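Local structure of uncharacterized protein (Parabacteroides distasonis ATCC 8503, 4R03) at residues 59-67 against 79-90. The protein is of unknown function but belongs to the DUF3836 family and folds into a single-layer antiparallel beta-sheet, probably evolved from beta-hairpin repeats. Sequence-based numbering, arbitrary orientation. Where two conformers were deposited one is given.
With PO4 (phosphate ion), chain D.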
loop_
_atom_site.group_PDB
_atom_site.type_symbol
_atom_site.label_atom_id
_atom_site.label_comp_id
_atom_site.label_asym_id
_atom_site.label_seq_id
_atom_site.Cartn_x
_atom_site.Cartn_y
_atom_site.Cartn_z
ATOM N N TRP A 59 -0.227 -13.758 4.062
ATOM C CA TRP A 59 0.141 -12.545 3.357
ATOM C C TRP A 59 1.589 -12.631 2.898
ATOM O O TRP A 59 2.493 -12.928 3.717
ATOM C CB TRP A 59 -0.046 -11.354 4.291
ATOM C CG TRP A 59 -1.463 -11.029 4.637
ATOM C CD1 TRP A 59 -2.018 -11.098 5.880
ATOM C CD2 TRP A 59 -2.486 -10.555 3.774
ATOM N NE1 TRP A 59 -3.334 -10.736 5.833
ATOM C CE2 TRP A 59 -3.657 -10.388 4.555
ATOM C CE3 TRP A 59 -2.556 -10.273 2.408
ATOM C CZ2 TRP A 59 -4.886 -9.983 3.990
ATOM C CZ3 TRP A 59 -3.793 -9.846 1.864
ATOM C CH2 TRP A 59 -4.911 -9.691 2.681
ATOM N N VAL A 60 1.827 -12.340 1.622
ATOM C CA VAL A 60 3.153 -12.366 1.019
ATOM C C VAL A 60 3.401 -10.953 0.432
ATOM O O VAL A 60 2.536 -10.410 -0.254
ATOM C CB VAL A 60 3.241 -13.382 -0.097
ATOM C CG1 VAL A 60 4.643 -13.446 -0.615
ATOM C CG2 VAL A 60 2.823 -14.750 0.433
ATOM N N PRO A 61 4.584 -10.391 0.683
ATOM C CA PRO A 61 4.851 -9.063 0.116
ATOM C C PRO A 61 4.736 -9.044 -1.383
ATOM O O PRO A 61 5.117 -10.027 -2.074
ATOM C CB PRO A 61 6.298 -8.757 0.515
ATOM C CG PRO A 61 6.701 -9.771 1.417
ATOM C CD PRO A 61 5.724 -10.923 1.426
ATOM N N PHE A 62 4.199 -7.934 -1.926
ATOM C CA PHE A 62 3.950 -7.753 -3.314
ATOM C C PHE A 62 4.668 -6.531 -3.889
ATOM O O PHE A 62 5.437 -6.654 -4.851
ATOM C CB PHE A 62 2.429 -7.704 -3.619
ATOM C CG PHE A 62 2.126 -7.712 -5.063
ATOM C CD1 PHE A 62 2.588 -8.739 -5.869
ATOM C CD2 PHE A 62 1.432 -6.702 -5.639
ATOM C CE1 PHE A 62 2.357 -8.753 -7.229
ATOM C CE2 PHE A 62 1.188 -6.701 -7.032
ATOM C CZ PHE A 62 1.666 -7.724 -7.810
ATOM N N TYR A 63 4.475 -5.366 -3.273
ATOM C CA TYR A 63 5.210 -4.153 -3.649
ATOM C C TYR A 63 5.376 -3.240 -2.497
ATOM O O TYR A 63 4.726 -3.372 -1.450
ATOM C CB TYR A 63 4.592 -3.424 -4.857
ATOM C CG TYR A 63 3.245 -2.718 -4.634
ATOM C CD1 TYR A 63 3.186 -1.579 -3.848
ATOM C CD2 TYR A 63 2.096 -3.175 -5.207
ATOM C CE1 TYR A 63 1.965 -0.858 -3.666
ATOM C CE2 TYR A 63 0.864 -2.451 -5.036
ATOM C CZ TYR A 63 0.857 -1.329 -4.272
ATOM O OH TYR A 63 -0.334 -0.617 -4.020
ATOM N N GLN A 64 6.253 -2.263 -2.664
ATOM C CA GLN A 64 6.575 -1.277 -1.645
ATOM C C GLN A 64 6.742 0.076 -2.352
ATOM O O GLN A 64 7.442 0.153 -3.369
ATOM C CB GLN A 64 7.855 -1.595 -0.917
ATOM C CG GLN A 64 8.248 -0.573 0.101
ATOM C CD GLN A 64 9.571 -0.878 0.738
ATOM O OE1 GLN A 64 10.636 -0.733 0.111
ATOM N NE2 GLN A 64 9.527 -1.287 1.986
ATOM N N ILE A 65 6.087 1.120 -1.838
ATOM C CA ILE A 65 6.301 2.469 -2.370
ATOM C C ILE A 65 6.834 3.334 -1.235
ATOM O O ILE A 65 6.373 3.243 -0.084
ATOM C CB ILE A 65 4.981 3.033 -2.881
ATOM C CG1 ILE A 65 4.314 2.117 -3.903
ATOM C CG2 ILE A 65 5.159 4.504 -3.406
ATOM C CD1 ILE A 65 3.015 2.571 -4.418
ATOM N N THR A 66 7.843 4.170 -1.539
ATOM C CA THR A 66 8.306 5.186 -0.606
ATOM C C THR A 66 8.025 6.587 -1.173
ATOM O O THR A 66 7.895 6.760 -2.377
ATOM C CB THR A 66 9.786 5.056 -0.230
ATOM O OG1 THR A 66 10.563 5.105 -1.421
ATOM C CG2 THR A 66 10.063 3.765 0.500
ATOM N N TYR A 67 7.803 7.507 -0.263
ATOM C CA TYR A 67 7.258 8.874 -0.598
ATOM C C TYR A 67 8.185 9.936 -0.043
ATOM O O TYR A 67 8.578 9.893 1.096
ATOM C CB TYR A 67 5.866 9.102 -0.023
ATOM C CG TYR A 67 4.886 8.051 -0.433
ATOM C CD1 TYR A 67 4.785 6.848 0.298
ATOM C CD2 TYR A 67 4.036 8.230 -1.504
ATOM C CE1 TYR A 67 3.886 5.855 -0.121
ATOM C CE2 TYR A 67 3.138 7.230 -1.937
ATOM C CZ TYR A 67 3.080 6.043 -1.227
ATOM O OH TYR A 67 2.178 5.115 -1.619
ATOM N N ASN A 79 8.674 6.221 -5.177
ATOM C CA ASN A 79 9.595 5.197 -5.682
ATOM C C ASN A 79 8.979 3.831 -5.355
ATOM O O ASN A 79 8.700 3.546 -4.169
ATOM C CB ASN A 79 10.918 5.311 -5.011
ATOM C CG ASN A 79 11.950 4.309 -5.565
ATOM O OD1 ASN A 79 12.262 3.297 -4.941
ATOM N ND2 ASN A 79 12.482 4.619 -6.730
ATOM N N TYR A 80 8.720 3.068 -6.397
ATOM C CA TYR A 80 7.990 1.810 -6.308
ATOM C C TYR A 80 8.942 0.687 -6.655
ATOM O O TYR A 80 9.733 0.797 -7.603
ATOM C CB TYR A 80 6.814 1.846 -7.307
ATOM C CG TYR A 80 6.173 0.548 -7.676
ATOM C CD1 TYR A 80 6.723 -0.302 -8.654
ATOM C CD2 TYR A 80 4.935 0.167 -7.132
ATOM C CE1 TYR A 80 6.087 -1.490 -8.997
ATOM C CE2 TYR A 80 4.326 -0.979 -7.485
ATOM C CZ TYR A 80 4.885 -1.807 -8.414
ATOM O OH TYR A 80 4.276 -2.991 -8.808
ATOM N N GLY A 81 8.802 -0.436 -5.966
ATOM C CA GLY A 81 9.520 -1.665 -6.325
ATOM C C GLY A 81 8.677 -2.881 -5.979
ATOM O O GLY A 81 7.929 -2.815 -5.013
HETATM N N MSE A 82 8.771 -3.943 -6.784
HETATM C CA MSE A 82 8.085 -5.205 -6.544
HETATM C C MSE A 82 8.982 -6.136 -5.751
HETATM O O MSE A 82 10.209 -6.176 -5.916
HETATM C CB MSE A 82 7.630 -5.841 -7.842
HETATM C CG MSE A 82 6.601 -5.058 -8.478
HETATM SE SE MSE A 82 5.933 -5.897 -10.059
HETATM C CE MSE A 82 6.135 -7.717 -9.564
ATOM N N TRP A 83 8.329 -6.955 -4.914
ATOM C CA TRP A 83 9.034 -7.989 -4.145
ATOM C C TRP A 83 9.664 -9.038 -5.066
ATOM O O TRP A 83 9.028 -9.573 -5.937
ATOM C CB TRP A 83 8.016 -8.706 -3.259
ATOM C CG TRP A 83 8.576 -9.749 -2.355
ATOM C CD1 TRP A 83 8.306 -11.084 -2.419
ATOM C CD2 TRP A 83 9.395 -9.549 -1.215
ATOM N NE1 TRP A 83 8.902 -11.714 -1.373
ATOM C CE2 TRP A 83 9.615 -10.820 -0.631
ATOM C CE3 TRP A 83 9.956 -8.433 -0.599
ATOM C CZ2 TRP A 83 10.354 -10.975 0.538
ATOM C CZ3 TRP A 83 10.708 -8.592 0.532
ATOM C CH2 TRP A 83 10.911 -9.886 1.093
ATOM N N ASP A 84 10.933 -9.269 -4.814
ATOM C CA ASP A 84 11.721 -10.325 -5.463
ATOM C C ASP A 84 11.836 -11.485 -4.450
ATOM O O ASP A 84 12.453 -11.334 -3.410
ATOM C CB ASP A 84 13.094 -9.769 -5.817
ATOM C CG ASP A 84 13.929 -10.755 -6.577
ATOM O OD1 ASP A 84 13.952 -11.922 -6.174
ATOM O OD2 ASP A 84 14.504 -10.332 -7.593
ATOM N N LYS A 85 11.131 -12.551 -4.739
ATOM C CA LYS A 85 10.984 -13.694 -3.806
ATOM C C LYS A 85 12.302 -14.440 -3.547
ATOM O O LYS A 85 12.429 -15.094 -2.527
ATOM C CB LYS A 85 9.900 -14.635 -4.325
ATOM C CG LYS A 85 10.215 -15.226 -5.738
ATOM C CD LYS A 85 10.556 -16.673 -5.738
ATOM C CE LYS A 85 10.607 -17.199 -7.170
ATOM N NZ LYS A 85 11.206 -18.495 -7.167
ATOM N N LYS A 86 13.278 -14.285 -4.436
ATOM C CA LYS A 86 14.603 -14.877 -4.210
ATOM C C LYS A 86 15.499 -13.959 -3.385
ATOM O O LYS A 86 16.086 -14.368 -2.380
ATOM C CB LYS A 86 15.240 -15.212 -5.564
ATOM C CG LYS A 86 16.372 -16.212 -5.487
ATOM C CD LYS A 86 16.816 -16.619 -6.886
ATOM C CE LYS A 86 18.203 -17.288 -6.864
ATOM N NZ LYS A 86 18.916 -17.081 -8.177
ATOM N N LYS A 87 15.591 -12.695 -3.786
ATOM C CA LYS A 87 16.397 -11.706 -3.080
ATOM C C LYS A 87 15.857 -11.174 -1.753
ATOM O O LYS A 87 16.584 -10.604 -0.923
ATOM C CB LYS A 87 16.676 -10.540 -4.043
ATOM C CG LYS A 87 17.459 -10.957 -5.276
ATOM C CD LYS A 87 17.806 -9.769 -6.182
ATOM C CE LYS A 87 18.214 -10.253 -7.585
ATOM N NZ LYS A 87 18.276 -9.122 -8.577
ATOM N N LYS A 88 14.542 -11.334 -1.526
ATOM C CA LYS A 88 13.909 -10.873 -0.318
ATOM C C LYS A 88 14.048 -9.355 -0.144
ATOM O O LYS A 88 14.237 -8.859 0.960
ATOM C CB LYS A 88 14.397 -11.637 0.925
ATOM C CG LYS A 88 14.380 -13.167 0.753
ATOM C CD LYS A 88 13.005 -13.664 0.469
ATOM C CE LYS A 88 12.945 -15.237 0.502
ATOM N NZ LYS A 88 11.659 -15.733 0.004
ATOM N N ASN A 89 13.806 -8.665 -1.250
ATOM C CA ASN A 89 13.753 -7.221 -1.237
ATOM C C ASN A 89 12.804 -6.735 -2.311
ATOM O O ASN A 89 12.173 -7.537 -3.033
ATOM C CB ASN A 89 15.157 -6.643 -1.378
ATOM C CG ASN A 89 15.785 -6.942 -2.723
ATOM O OD1 ASN A 89 15.166 -7.272 -3.733
ATOM N ND2 ASN A 89 17.107 -6.889 -2.712
ATOM N N PHE A 90 12.663 -5.412 -2.402
ATOM C CA PHE A 90 11.763 -4.794 -3.391
ATOM C C PHE A 90 12.516 -4.231 -4.607
ATOM O O PHE A 90 12.265 -3.115 -5.063
ATOM C CB PHE A 90 10.879 -3.748 -2.719
ATOM C CG PHE A 90 9.945 -4.332 -1.676
ATOM C CD1 PHE A 90 8.713 -4.849 -2.039
ATOM C CD2 PHE A 90 10.289 -4.346 -0.338
ATOM C CE1 PHE A 90 7.852 -5.397 -1.087
ATOM C CE2 PHE A 90 9.452 -4.867 0.617
ATOM C CZ PHE A 90 8.193 -5.385 0.224
HETATM P P PO4 D . -6.008 -10.151 8.265
HETATM O O1 PO4 D . -5.009 -9.018 8.154
HETATM O O2 PO4 D . -5.386 -11.328 7.616
HETATM O O3 PO4 D . -7.375 -9.862 7.611
HETATM O O4 PO4 D . -6.281 -10.400 9.731
HETATM O O HOH W 1 6.143 -9.182 -6.353
HETATM O O HOH W 2 11.570 2.788 -2.365
#
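Strands 59-67 and 79-84 run antiparallel, their axes 160° apart, with Q64-G81 and T66-N79 as hydrogen-bonded pairs and Y63-M82 and I65-Y80 as non-hydrogen-bonded ones. The T66 N to N79 O bond measures 2.8 Å, and W83 N reaches F62 O from above the F62 carbonyl plane. There F62 and Y63 both face A49 of strand 44-53, a classic beta bulge, and water 1 joins F62 O to W83 O. On one face of the sheet, Y80 CE2 comes over the Y63 ring, 3.5 Å from Y63 CG, with the ring planes at 41°; I65 CG1 meets the edge of Y80. These strands form one hairpin of a seven-stranded meander, consistent with a single-layer sheet grown from hairpin repeats. On the other face F90, where the chain turns a corner, is sandwiched: Q64 CB sits 3.5 Å from the F90 ring centroid, centred over the face, and W83 CE3 covers the opposite face. With CG anti to the backbone N (chi1 -177°), W83 offers a face to P61, whose CG lies 3.8 Å from the centroid of the six-membered ring. Replacing F90 by alanine removes the ring between Q64 and W83, which would probably leave a gap there and both side chains freer to shift. Along the same face as Q64, water 2 bridges T66 OG1 and N79 OD1, while N79 ND2 is hydrogen-bonded to N96 OD1 of strand 94-100.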